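Local coordinates for protein putative glucoamylase (Bacteroides fragilis NCTC 9343, PDB 3EU8) that probably hydrolyses glycosidic bonds as a glucoamylase-like enzyme, though its activity and substrate remain to be established, at residues H49-Y54 / P384-A389; A73-I78 / G405-L410; N181-H186 / A222-E227; I244-R249 / T289-E294. One frame throughout, in Å; residues are numbered along the deposited sequence.

Overall arrangement
From the N terminus, 49-54 opens contact 1 and 73-78 opens contact 2 before either has closed. Some 330 residues later 384-389 closes contact 1 and 405-410 closes contact 2, so the two long loops cross. Contacts 3 and 4 are nested inside both and follow one another in series: 181-186 meets 222-227 after only about 36 residues, and 244-249 meets 289-294 after 40. Contact 1 pairs strand 47-49 and its turn with strand 386-388, contact 2 packs helix 64-79 on helix 406-412, contact 3 ties a loop to helix 222-229 and contact 4 a hairpin to helix 281-298. Contacts 1 and 3 lie on opposite sides of the chain's centre, their centres about 37 Å apart.

Contact 1: H49-Y54 / P384-A389; sequences HMDGEY and PKRYLA
Arg386 lies along the imidazole of His49, and its side chain tracks across that ring. CB and CG pass beside CD2 of His49; with CG anti to the carbonyl carbon (chi1 -56°) and the chain extended from there to NE, the arginine runs over the ring. CD stands above its face, 3.7 Å from the His49 centroid, a CH-pi contact. The guanidinium then stacks on the imidazole, centres 4.0 Å apart and planes at 9°. At its edge, Asp51 receives it side-on: Arg386 NE reaches Asp51 OD1 at 3.0 Å, nearly straight and on the syn side. Arg386 NH2 reaches Asp51 OD2 at 2.8 Å in the same manner. Arginine suits the place because it joins an apolar stem to a flat head whose NE and NH2 point side by side, matching the two oxygens of a carboxylate, and the paired bonds fix its rotation.

His49 and Arg386 form an antiparallel non-hydrogen-bonded pair joining strands 47-49 and 386-388, with both side chains on one face. His49 to Gly52 then makes a type I turn, whose Gly52 easily takes positive phi. Asp51 OD2 reinforces it, accepting from Glu53 N in an Asx turn, from the face opposite NH2. His49 ND1 donates to Glu53 O at 2.7 Å, in the ring plane, while NE2 pairs with Tyr317 OH.

Next to this pair, Met50 N bonds to Lys385 O at 2.8 Å. The bent selenomethionine side chain of Met50 brings SE to the edge of the Tyr387 ring, 4.2 Å from CE2, a Met-aromatic contact; that tyrosine's hydroxyl is held by Gly371 O.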
# COMPACT_ATOMS: atom_id res chain seq x y z
N HIS A 49 -3.08 18.97 1.26
CA HIS A 49 -3.50 19.83 0.14
C HIS A 49 -2.71 21.11 0.10
O HIS A 49 -2.80 21.94 1.03
CB HIS A 49 -5.02 20.13 0.21
CG HIS A 49 -5.91 18.91 0.18
ND1 HIS A 49 -7.27 18.99 0.36
CD2 HIS A 49 -5.64 17.59 -0.02
CE1 HIS A 49 -7.81 17.78 0.27
NE2 HIS A 49 -6.84 16.91 0.03
N MSE A 50 -1.89 21.29 -0.95
CA MSE A 50 -1.03 22.49 -1.04
C MSE A 50 -1.87 23.77 -1.14
O MSE A 50 -1.43 24.85 -0.78
CB MSE A 50 -0.08 22.43 -2.24
CG MSE A 50 0.88 21.25 -2.27
SE MSE A 50 1.88 20.96 -0.66
CE MSE A 50 3.12 22.23 -0.92
N ASP A 51 -3.10 23.63 -1.63
CA ASP A 51 -4.05 24.75 -1.69
C ASP A 51 -4.75 25.11 -0.37
O ASP A 51 -5.43 26.12 -0.32
CB ASP A 51 -5.11 24.43 -2.73
CG ASP A 51 -5.75 23.08 -2.52
OD1 ASP A 51 -5.16 22.06 -2.98
OD2 ASP A 51 -6.84 23.03 -1.89
N GLY A 52 -4.67 24.25 0.65
CA GLY A 52 -5.17 24.51 1.97
C GLY A 52 -6.64 24.29 2.21
O GLY A 52 -7.12 24.44 3.33
N GLU A 53 -7.36 23.90 1.17
CA GLU A 53 -8.80 23.66 1.25
C GLU A 53 -9.10 22.19 1.48
O GLU A 53 -8.62 21.34 0.76
CB GLU A 53 -9.48 24.16 -0.03
CG GLU A 53 -11.00 24.18 -0.04
CD GLU A 53 -11.55 24.83 -1.32
OE1 GLU A 53 -10.82 24.87 -2.37
OE2 GLU A 53 -12.71 25.32 -1.28
N TYR A 54 -9.88 21.91 2.51
CA TYR A 54 -10.20 20.55 2.94
C TYR A 54 -11.71 20.41 3.09
O TYR A 54 -12.23 20.61 4.18
CB TYR A 54 -9.50 20.24 4.27
CG TYR A 54 -8.01 20.16 4.14
CD1 TYR A 54 -7.40 18.99 3.69
CD2 TYR A 54 -7.20 21.24 4.45
CE1 TYR A 54 -6.04 18.92 3.56
CE2 TYR A 54 -5.83 21.19 4.30
CZ TYR A 54 -5.25 20.03 3.85
OH TYR A 54 -3.89 19.93 3.72
N PRO A 384 -4.81 18.89 -9.41
CA PRO A 384 -4.78 19.22 -7.99
C PRO A 384 -3.38 19.10 -7.40
O PRO A 384 -2.63 18.17 -7.73
CB PRO A 384 -5.72 18.16 -7.36
CG PRO A 384 -5.62 17.01 -8.28
CD PRO A 384 -5.59 17.67 -9.65
N LYS A 385 -3.03 20.06 -6.55
CA LYS A 385 -1.77 20.05 -5.87
C LYS A 385 -2.03 19.39 -4.49
O LYS A 385 -2.02 20.04 -3.46
CB LYS A 385 -1.22 21.47 -5.76
CG LYS A 385 -0.89 22.09 -7.11
CD LYS A 385 -0.12 23.44 -6.95
CE LYS A 385 0.08 24.18 -8.33
NZ LYS A 385 1.28 23.71 -9.08
N ARG A 386 -2.35 18.09 -4.53
CA ARG A 386 -2.83 17.36 -3.38
C ARG A 386 -2.22 15.95 -3.36
O ARG A 386 -1.95 15.34 -4.41
CB ARG A 386 -4.38 17.26 -3.38
CG ARG A 386 -5.05 18.58 -3.45
CD ARG A 386 -6.55 18.52 -3.48
NE ARG A 386 -7.13 19.80 -3.06
CZ ARG A 386 -8.44 20.01 -2.87
NH1 ARG A 386 -9.32 19.05 -3.07
NH2 ARG A 386 -8.87 21.18 -2.47
N TYR A 387 -2.05 15.44 -2.15
CA TYR A 387 -1.40 14.17 -1.89
C TYR A 387 -2.27 13.31 -0.98
O TYR A 387 -3.05 13.84 -0.16
CB TYR A 387 -0.08 14.44 -1.17
CG TYR A 387 0.99 15.18 -1.95
CD1 TYR A 387 1.65 14.55 -2.99
CD2 TYR A 387 1.38 16.47 -1.60
CE1 TYR A 387 2.65 15.21 -3.71
CE2 TYR A 387 2.41 17.14 -2.31
CZ TYR A 387 3.05 16.50 -3.36
OH TYR A 387 4.07 17.10 -4.10
N LEU A 388 -2.12 12.00 -1.11
CA LEU A 388 -2.70 11.00 -0.17
C LEU A 388 -1.59 10.04 0.22
O LEU A 388 -0.84 9.57 -0.66
CB LEU A 388 -3.86 10.20 -0.84
CG LEU A 388 -5.15 10.91 -1.27
CD1 LEU A 388 -6.05 9.96 -2.05
CD2 LEU A 388 -5.89 11.50 -0.09
N ALA A 389 -1.49 9.74 1.53
CA ALA A 389 -0.51 8.78 2.09
C ALA A 389 -0.50 7.47 1.35
O ALA A 389 0.58 6.94 1.05
CB ALA A 389 -0.78 8.52 3.60
O HOH W 1 -4.90 22.08 -5.57

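Contact 2: A73-I78 / G405-L410; sequences AILAGI and GLLWKL. With EDO (1,2-ethanediol), chain B.
Leu75 points its CD1 methyl into the angle between Leu407 and Leu410, the buried part of the contact. The two leucines are three residues apart, hence on one side of helix 406-412: Leu75 CD1 is 4.0 Å from Leu407 CD1 and 4.2 Å from Leu410 CD1. Leu410 meets Leu75 tip to tip, whereas Leu407 slants across it. Met92 and Ala144, Val145 and Tyr148 of helix 132-149 also pack on Leu75, so a branched apolar chain suits this buried spot.

The closest approach across the segments lies at Leu406. Its CG is turned away from its backbone N (chi1 175°), which sends CD2 to the main chain of Ala76, 3.7 Å from CA. That approach is possible because alanine offers so little bulk, and Glu400 touches both residues.

Toward solvent the packing is looser. Leu406 and Leu410 are partly exposed, and the other branch of Leu406, CD1, meets a 1,2-ethanediol molecule, probably from the crystallisation liquor. Lys409 NZ reaches O2 of that molecule through a weak bond of 3.4 Å and also bonds to Thr404 O.

The segment axes stay 10.8 Å apart at 104°, a steep crossing spanned by leucines of helix 406-412, one reaching the other helix's backbone. Gly405, with positive phi, breaks helix 389-404 from 406-412, and such helix-on-helix packing is consistent with the (alpha/alpha)6 barrel of six-hairpin glycosidases.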
# COMPACT_ATOMS: atom_id res chain seq x y z
N ALA A 73 8.71 3.65 3.73
CA ALA A 73 9.41 4.72 2.99
C ALA A 73 10.49 5.34 3.85
O ALA A 73 11.54 5.66 3.35
CB ALA A 73 8.44 5.81 2.51
N ILE A 74 10.21 5.50 5.15
CA ILE A 74 11.19 6.10 6.08
C ILE A 74 12.39 5.16 6.29
O ILE A 74 13.53 5.63 6.31
CB ILE A 74 10.57 6.50 7.43
CG1 ILE A 74 9.66 7.74 7.21
CG2 ILE A 74 11.66 6.82 8.49
CD1 ILE A 74 8.68 7.99 8.36
N LEU A 75 12.14 3.86 6.43
CA LEU A 75 13.23 2.84 6.44
C LEU A 75 14.17 2.98 5.25
O LEU A 75 15.41 3.00 5.43
CB LEU A 75 12.68 1.41 6.38
CG LEU A 75 12.26 0.78 7.68
CD1 LEU A 75 11.60 -0.58 7.45
CD2 LEU A 75 13.43 0.71 8.66
N ALA A 76 13.57 3.05 4.05
CA ALA A 76 14.36 3.31 2.83
C ALA A 76 15.26 4.54 2.98
O ALA A 76 16.43 4.51 2.58
CB ALA A 76 13.46 3.49 1.62
N GLY A 77 14.71 5.62 3.54
CA GLY A 77 15.45 6.86 3.76
C GLY A 77 16.59 6.77 4.74
O GLY A 77 17.66 7.32 4.49
N ILE A 78 16.37 6.09 5.86
CA ILE A 78 17.44 5.81 6.84
C ILE A 78 18.56 5.03 6.13
O ILE A 78 19.76 5.36 6.27
CB ILE A 78 16.87 5.02 8.09
CG1 ILE A 78 15.78 5.86 8.79
CG2 ILE A 78 18.01 4.51 9.08
CD1 ILE A 78 15.01 5.19 9.93
N GLY A 405 15.70 -4.24 -3.23
CA GLY A 405 14.89 -5.28 -2.60
C GLY A 405 14.73 -5.09 -1.09
O GLY A 405 14.33 -6.04 -0.43
N LEU A 406 15.01 -3.89 -0.55
CA LEU A 406 15.12 -3.65 0.90
C LEU A 406 13.92 -4.19 1.71
O LEU A 406 14.11 -4.97 2.67
CB LEU A 406 15.31 -2.16 1.21
CG LEU A 406 15.32 -1.71 2.70
CD1 LEU A 406 16.50 -2.36 3.47
CD2 LEU A 406 15.37 -0.23 2.83
N LEU A 407 12.73 -3.73 1.36
CA LEU A 407 11.54 -4.04 2.17
C LEU A 407 11.20 -5.51 2.08
O LEU A 407 10.91 -6.13 3.08
CB LEU A 407 10.34 -3.15 1.80
CG LEU A 407 10.43 -1.68 2.20
CD1 LEU A 407 11.00 -1.50 3.59
CD2 LEU A 407 11.21 -0.86 1.20
N TRP A 408 11.30 -6.08 0.89
CA TRP A 408 11.16 -7.53 0.70
C TRP A 408 12.12 -8.33 1.58
O TRP A 408 11.72 -9.22 2.32
CB TRP A 408 11.40 -7.90 -0.75
CG TRP A 408 10.30 -7.44 -1.73
CD1 TRP A 408 8.98 -7.24 -1.44
CD2 TRP A 408 10.44 -7.18 -3.14
NE1 TRP A 408 8.31 -6.82 -2.55
CE2 TRP A 408 9.16 -6.82 -3.62
CE3 TRP A 408 11.51 -7.24 -4.05
CZ2 TRP A 408 8.93 -6.48 -4.98
CZ3 TRP A 408 11.27 -6.93 -5.38
CH2 TRP A 408 10.01 -6.54 -5.83
N LYS A 409 13.40 -7.99 1.52
CA LYS A 409 14.39 -8.71 2.31
C LYS A 409 14.08 -8.66 3.80
O LYS A 409 14.20 -9.66 4.50
CB LYS A 409 15.77 -8.18 2.01
CG LYS A 409 16.23 -8.46 0.61
CD LYS A 409 17.48 -7.68 0.26
CE LYS A 409 17.96 -8.09 -1.12
NZ LYS A 409 19.21 -7.32 -1.47
N LEU A 410 13.66 -7.50 4.28
CA LEU A 410 13.33 -7.31 5.70
C LEU A 410 12.08 -8.09 6.11
O LEU A 410 12.14 -8.90 7.03
CB LEU A 410 13.15 -5.82 5.99
CG LEU A 410 14.45 -5.04 5.98
CD1 LEU A 410 14.17 -3.55 6.05
CD2 LEU A 410 15.35 -5.52 7.15
C1 EDO B . 19.41 -2.26 0.61
O1 EDO B . 20.25 -1.99 1.72
C2 EDO B . 18.72 -3.63 0.72
O2 EDO B . 19.65 -4.72 0.68

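Contact 3: N181-H186 / A222-E227; sequences NVLYWH and AAVYHE
The amide of Asn181 and the carboxylate of Glu227 stand almost perpendicular, their planes 87° apart. ND2 of Asn181 comes to OE1 of Glu227 from above the carboxylate plane, at 3.1 Å, while the acceptor is tilted 16° from the amide plane. One face of the amide rests on Ala223, whose CB is 3.7 Å from CG of Asn181; a residue this small lets the amide lie close to the helix. OD1 of the same amide has a weak bond to Arg176 NH2, so both ends of the group have partners.

These contacts dock the loop that precedes strand 186-187 on helix 222-229, which contains a wider pi-type turn at 224-227. Glu227 lies one turn beyond Ala223, and its extended chain carries the carboxylate out to the amide nitrogen of Asn181.

Val224 supplies the apolar half. Its two methyls meet successive parts of the loop: CG2 faces Asn181, and CG1, anti to the backbone N (chi1 168°), lies 3.9 Å from CG of Leu183. Tyr209 of helix 206-214 packs on both Val182 and Val224, and its hydroxyl bonds to Leu183 N.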
# COMPACT_ATOMS: atom_id res chain seq x y z
N ASN A 181 -14.37 -19.74 9.34
CA ASN A 181 -13.21 -19.86 8.46
C ASN A 181 -13.11 -18.76 7.40
O ASN A 181 -13.08 -18.99 6.18
CB ASN A 181 -13.15 -21.25 7.83
CG ASN A 181 -12.85 -22.32 8.85
OD1 ASN A 181 -12.12 -22.08 9.82
ND2 ASN A 181 -13.41 -23.50 8.65
N VAL A 182 -13.02 -17.54 7.92
CA VAL A 182 -12.92 -16.32 7.12
C VAL A 182 -12.55 -15.20 8.08
O VAL A 182 -12.78 -15.33 9.30
CB VAL A 182 -14.25 -16.00 6.39
CG1 VAL A 182 -15.37 -15.78 7.42
CG2 VAL A 182 -14.07 -14.80 5.42
N LEU A 183 -11.99 -14.11 7.54
CA LEU A 183 -11.76 -12.88 8.30
C LEU A 183 -12.75 -11.78 7.89
O LEU A 183 -13.00 -11.58 6.70
CB LEU A 183 -10.31 -12.38 8.13
CG LEU A 183 -9.27 -13.30 8.75
CD1 LEU A 183 -7.88 -12.95 8.28
CD2 LEU A 183 -9.35 -13.35 10.29
N TYR A 184 -13.29 -11.10 8.89
CA TYR A 184 -14.10 -9.90 8.71
C TYR A 184 -13.22 -8.64 8.79
O TYR A 184 -12.28 -8.59 9.56
CB TYR A 184 -15.19 -9.83 9.77
CG TYR A 184 -16.32 -10.74 9.49
CD1 TYR A 184 -16.17 -12.11 9.61
CD2 TYR A 184 -17.53 -10.25 9.01
CE1 TYR A 184 -17.19 -12.97 9.30
CE2 TYR A 184 -18.58 -11.10 8.73
CZ TYR A 184 -18.39 -12.47 8.87
OH TYR A 184 -19.41 -13.37 8.60
N TRP A 185 -13.53 -7.68 7.94
CA TRP A 185 -12.76 -6.46 7.75
C TRP A 185 -12.83 -5.57 9.02
O TRP A 185 -11.83 -5.00 9.43
CB TRP A 185 -13.35 -5.72 6.52
CG TRP A 185 -12.54 -4.61 5.94
CD1 TRP A 185 -12.03 -3.51 6.60
CD2 TRP A 185 -12.16 -4.46 4.57
NE1 TRP A 185 -11.36 -2.70 5.72
CE2 TRP A 185 -11.42 -3.25 4.46
CE3 TRP A 185 -12.37 -5.23 3.41
CZ2 TRP A 185 -10.87 -2.80 3.24
CZ3 TRP A 185 -11.82 -4.78 2.19
CH2 TRP A 185 -11.07 -3.58 2.12
N HIS A 186 -14.01 -5.49 9.62
CA HIS A 186 -14.29 -4.54 10.69
C HIS A 186 -14.87 -5.22 11.93
O HIS A 186 -15.51 -6.26 11.82
CB HIS A 186 -15.33 -3.47 10.28
CG HIS A 186 -15.20 -2.95 8.89
ND1 HIS A 186 -15.91 -3.46 7.82
CD2 HIS A 186 -14.49 -1.90 8.39
CE1 HIS A 186 -15.63 -2.77 6.73
NE2 HIS A 186 -14.75 -1.83 7.04
N ALA A 222 -5.09 -22.60 8.82
CA ALA A 222 -4.98 -22.54 7.37
C ALA A 222 -6.37 -22.50 6.70
O ALA A 222 -6.54 -21.84 5.69
CB ALA A 222 -4.08 -23.73 6.83
N ALA A 223 -7.37 -23.17 7.30
CA ALA A 223 -8.75 -23.20 6.78
C ALA A 223 -9.34 -21.81 6.57
O ALA A 223 -10.19 -21.62 5.70
CB ALA A 223 -9.68 -23.97 7.72
N VAL A 224 -8.93 -20.85 7.40
CA VAL A 224 -9.41 -19.47 7.29
C VAL A 224 -9.02 -18.90 5.90
O VAL A 224 -9.79 -18.19 5.27
CB VAL A 224 -8.89 -18.58 8.48
CG1 VAL A 224 -9.14 -17.12 8.22
CG2 VAL A 224 -9.52 -19.02 9.82
N TYR A 225 -7.80 -19.22 5.45
CA TYR A 225 -7.32 -18.81 4.12
C TYR A 225 -7.97 -19.60 2.99
O TYR A 225 -8.47 -19.04 2.01
CB TYR A 225 -5.79 -18.97 4.09
CG TYR A 225 -5.13 -18.64 2.78
CD1 TYR A 225 -5.04 -17.34 2.32
CD2 TYR A 225 -4.59 -19.64 2.00
CE1 TYR A 225 -4.43 -17.06 1.11
CE2 TYR A 225 -3.98 -19.37 0.80
CZ TYR A 225 -3.90 -18.09 0.35
OH TYR A 225 -3.28 -17.87 -0.88
N HIS A 226 -7.97 -20.92 3.12
CA HIS A 226 -8.44 -21.79 2.03
C HIS A 226 -9.93 -21.68 1.73
O HIS A 226 -10.31 -21.65 0.58
CB HIS A 226 -8.05 -23.23 2.34
CG HIS A 226 -6.58 -23.44 2.26
ND1 HIS A 226 -5.87 -23.19 1.10
CD2 HIS A 226 -5.68 -23.80 3.20
CE1 HIS A 226 -4.59 -23.43 1.33
NE2 HIS A 226 -4.45 -23.80 2.59
N GLU A 227 -10.73 -21.60 2.79
CA GLU A 227 -12.16 -21.43 2.70
C GLU A 227 -12.59 -19.96 2.58
O GLU A 227 -13.45 -19.64 1.80
CB GLU A 227 -12.84 -22.05 3.92
CG GLU A 227 -12.57 -23.59 4.07
CD GLU A 227 -13.33 -24.24 5.25
OE1 GLU A 227 -14.39 -23.70 5.71
OE2 GLU A 227 -12.84 -25.30 5.70

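Contact 4: I244-R249 / T289-E294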
# COMPACT_ATOMS: atom_id res chain seq x y z
N ILE A 244 -4.91 -10.13 -22.38
CA ILE A 244 -3.85 -10.54 -21.46
C ILE A 244 -4.45 -11.51 -20.42
O ILE A 244 -5.54 -11.30 -19.90
CB ILE A 244 -3.17 -9.32 -20.86
CG1 ILE A 244 -2.51 -8.51 -21.97
CG2 ILE A 244 -2.09 -9.69 -19.79
CD1 ILE A 244 -2.17 -7.08 -21.57
N GLU A 245 -3.77 -12.63 -20.20
CA GLU A 245 -4.22 -13.65 -19.25
C GLU A 245 -4.11 -13.17 -17.80
O GLU A 245 -3.06 -12.66 -17.37
CB GLU A 245 -3.36 -14.91 -19.43
CG GLU A 245 -3.79 -16.18 -18.67
CD GLU A 245 -5.13 -16.79 -19.11
OE1 GLU A 245 -5.56 -16.69 -20.30
OE2 GLU A 245 -5.75 -17.40 -18.22
N LEU A 246 -5.21 -13.33 -17.06
CA LEU A 246 -5.23 -13.25 -15.61
C LEU A 246 -5.68 -14.61 -15.10
O LEU A 246 -6.65 -15.19 -15.61
CB LEU A 246 -6.14 -12.11 -15.08
CG LEU A 246 -5.69 -10.67 -15.41
CD1 LEU A 246 -6.72 -9.57 -14.99
CD2 LEU A 246 -4.28 -10.39 -14.84
N HIS A 247 -4.98 -15.12 -14.09
CA HIS A 247 -5.25 -16.43 -13.48
C HIS A 247 -6.35 -16.35 -12.43
O HIS A 247 -7.09 -17.30 -12.25
CB HIS A 247 -3.99 -16.96 -12.83
CG HIS A 247 -4.05 -18.41 -12.41
ND1 HIS A 247 -4.19 -19.45 -13.31
CD2 HIS A 247 -3.94 -18.99 -11.19
CE1 HIS A 247 -4.19 -20.60 -12.66
NE2 HIS A 247 -4.03 -20.35 -11.37
N LEU A 248 -6.46 -15.22 -11.73
CA LEU A 248 -7.31 -15.16 -10.54
C LEU A 248 -8.71 -14.62 -10.80
O LEU A 248 -8.94 -13.97 -11.83
CB LEU A 248 -6.61 -14.35 -9.44
CG LEU A 248 -5.26 -14.89 -8.92
CD1 LEU A 248 -4.68 -13.95 -7.85
CD2 LEU A 248 -5.39 -16.32 -8.37
N ARG A 249 -9.64 -14.94 -9.91
CA ARG A 249 -10.97 -14.35 -9.94
C ARG A 249 -10.89 -13.03 -9.18
O ARG A 249 -10.60 -13.03 -8.00
CB ARG A 249 -12.02 -15.21 -9.26
CG ARG A 249 -13.32 -14.40 -9.04
CD ARG A 249 -14.21 -14.84 -7.93
NE ARG A 249 -13.58 -15.01 -6.61
CZ ARG A 249 -14.05 -15.87 -5.70
NH1 ARG A 249 -15.11 -16.64 -5.96
NH2 ARG A 249 -13.45 -15.99 -4.52
N THR A 289 -0.89 -5.26 -14.31
CA THR A 289 -0.26 -3.98 -14.66
C THR A 289 -0.34 -3.81 -16.17
O THR A 289 -0.66 -2.74 -16.65
CB THR A 289 1.24 -3.95 -14.19
OG1 THR A 289 1.31 -4.20 -12.78
CG2 THR A 289 1.92 -2.62 -14.49
N LEU A 290 -0.06 -4.87 -16.92
CA LEU A 290 -0.08 -4.79 -18.38
C LEU A 290 -1.50 -4.63 -18.97
O LEU A 290 -1.65 -3.96 -20.00
CB LEU A 290 0.67 -5.98 -19.00
CG LEU A 290 2.19 -6.12 -18.75
CD1 LEU A 290 2.74 -7.48 -19.34
CD2 LEU A 290 3.01 -4.96 -19.30
N VAL A 291 -2.52 -5.22 -18.33
CA VAL A 291 -3.94 -5.01 -18.68
C VAL A 291 -4.32 -3.52 -18.53
O VAL A 291 -5.01 -2.95 -19.37
CB VAL A 291 -4.86 -5.81 -17.74
CG1 VAL A 291 -6.30 -5.34 -17.80
CG2 VAL A 291 -4.74 -7.27 -18.02
N ASN A 292 -3.84 -2.92 -17.45
CA ASN A 292 -4.06 -1.52 -17.15
C ASN A 292 -3.41 -0.67 -18.24
O ASN A 292 -4.05 0.21 -18.83
CB ASN A 292 -3.46 -1.18 -15.76
CG ASN A 292 -4.06 0.08 -15.13
OD1 ASN A 292 -3.72 1.18 -15.51
ND2 ASN A 292 -4.95 -0.10 -14.16
N ARG A 293 -2.14 -0.93 -18.51
CA ARG A 293 -1.40 -0.23 -19.55
C ARG A 293 -2.08 -0.36 -20.91
O ARG A 293 -2.22 0.61 -21.65
CB ARG A 293 -0.01 -0.82 -19.62
CG ARG A 293 0.83 -0.27 -20.71
CD ARG A 293 2.20 -0.90 -20.65
NE ARG A 293 3.04 -0.37 -21.72
CZ ARG A 293 3.11 -0.85 -22.97
NH1 ARG A 293 2.39 -1.89 -23.37
NH2 ARG A 293 3.91 -0.25 -23.83
N GLU A 294 -2.52 -1.58 -21.23
CA GLU A 294 -3.13 -1.84 -22.50
C GLU A 294 -4.43 -1.07 -22.67
O GLU A 294 -4.66 -0.49 -23.73
CB GLU A 294 -3.37 -3.33 -22.71
CG GLU A 294 -3.55 -3.69 -24.18
CD GLU A 294 -2.28 -3.45 -25.04
OE1 GLU A 294 -1.14 -3.46 -24.50
OE2 GLU A 294 -2.44 -3.23 -26.25
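Ile244 and Val291 lie alongside each other, their side chains running in opposite directions, so that the flank of one covers the flank of the other. The CG2 methyl of Val291 does the touching: it sits 3.8 Å from CB of Ile244 and 4.0 Å from CG2 of Ile244. Two beta-branched residues suit this arrangement, since each presents a broad apolar side close to its own backbone.

The longer branch of Ile244 goes further. CG1 stands beside the backbone N (chi1 -62°), and the straight chain beyond it lays CD1 over the helix surface, 3.5 Å from the carbonyl oxygen of Leu290. There it also meets CB of Leu290 at 4.0 Å and CB of Glu294 at 4.1 Å, two residues one turn apart on the helix. Glu294 contributes its aliphatic root here.

Leu246, two residues on and therefore on the same side of the strand, adds a looser contact, its CD1 lying 4.3 Å from Val291 CG2. Glu245 between them points the other way and pairs with Lys240. The strand is further tied to this helix by polar links: Asn287 ND2 bonds to Glu245 O, and the Glu284 carboxylate takes His247 N and Leu248 N.

Strand and helix segments run at 143° with axes 8.8 Å apart; Val241 of the partner strand also touches Val291, making this a beta-hairpin, 236-241 with 244-248, packed against helix 281-298.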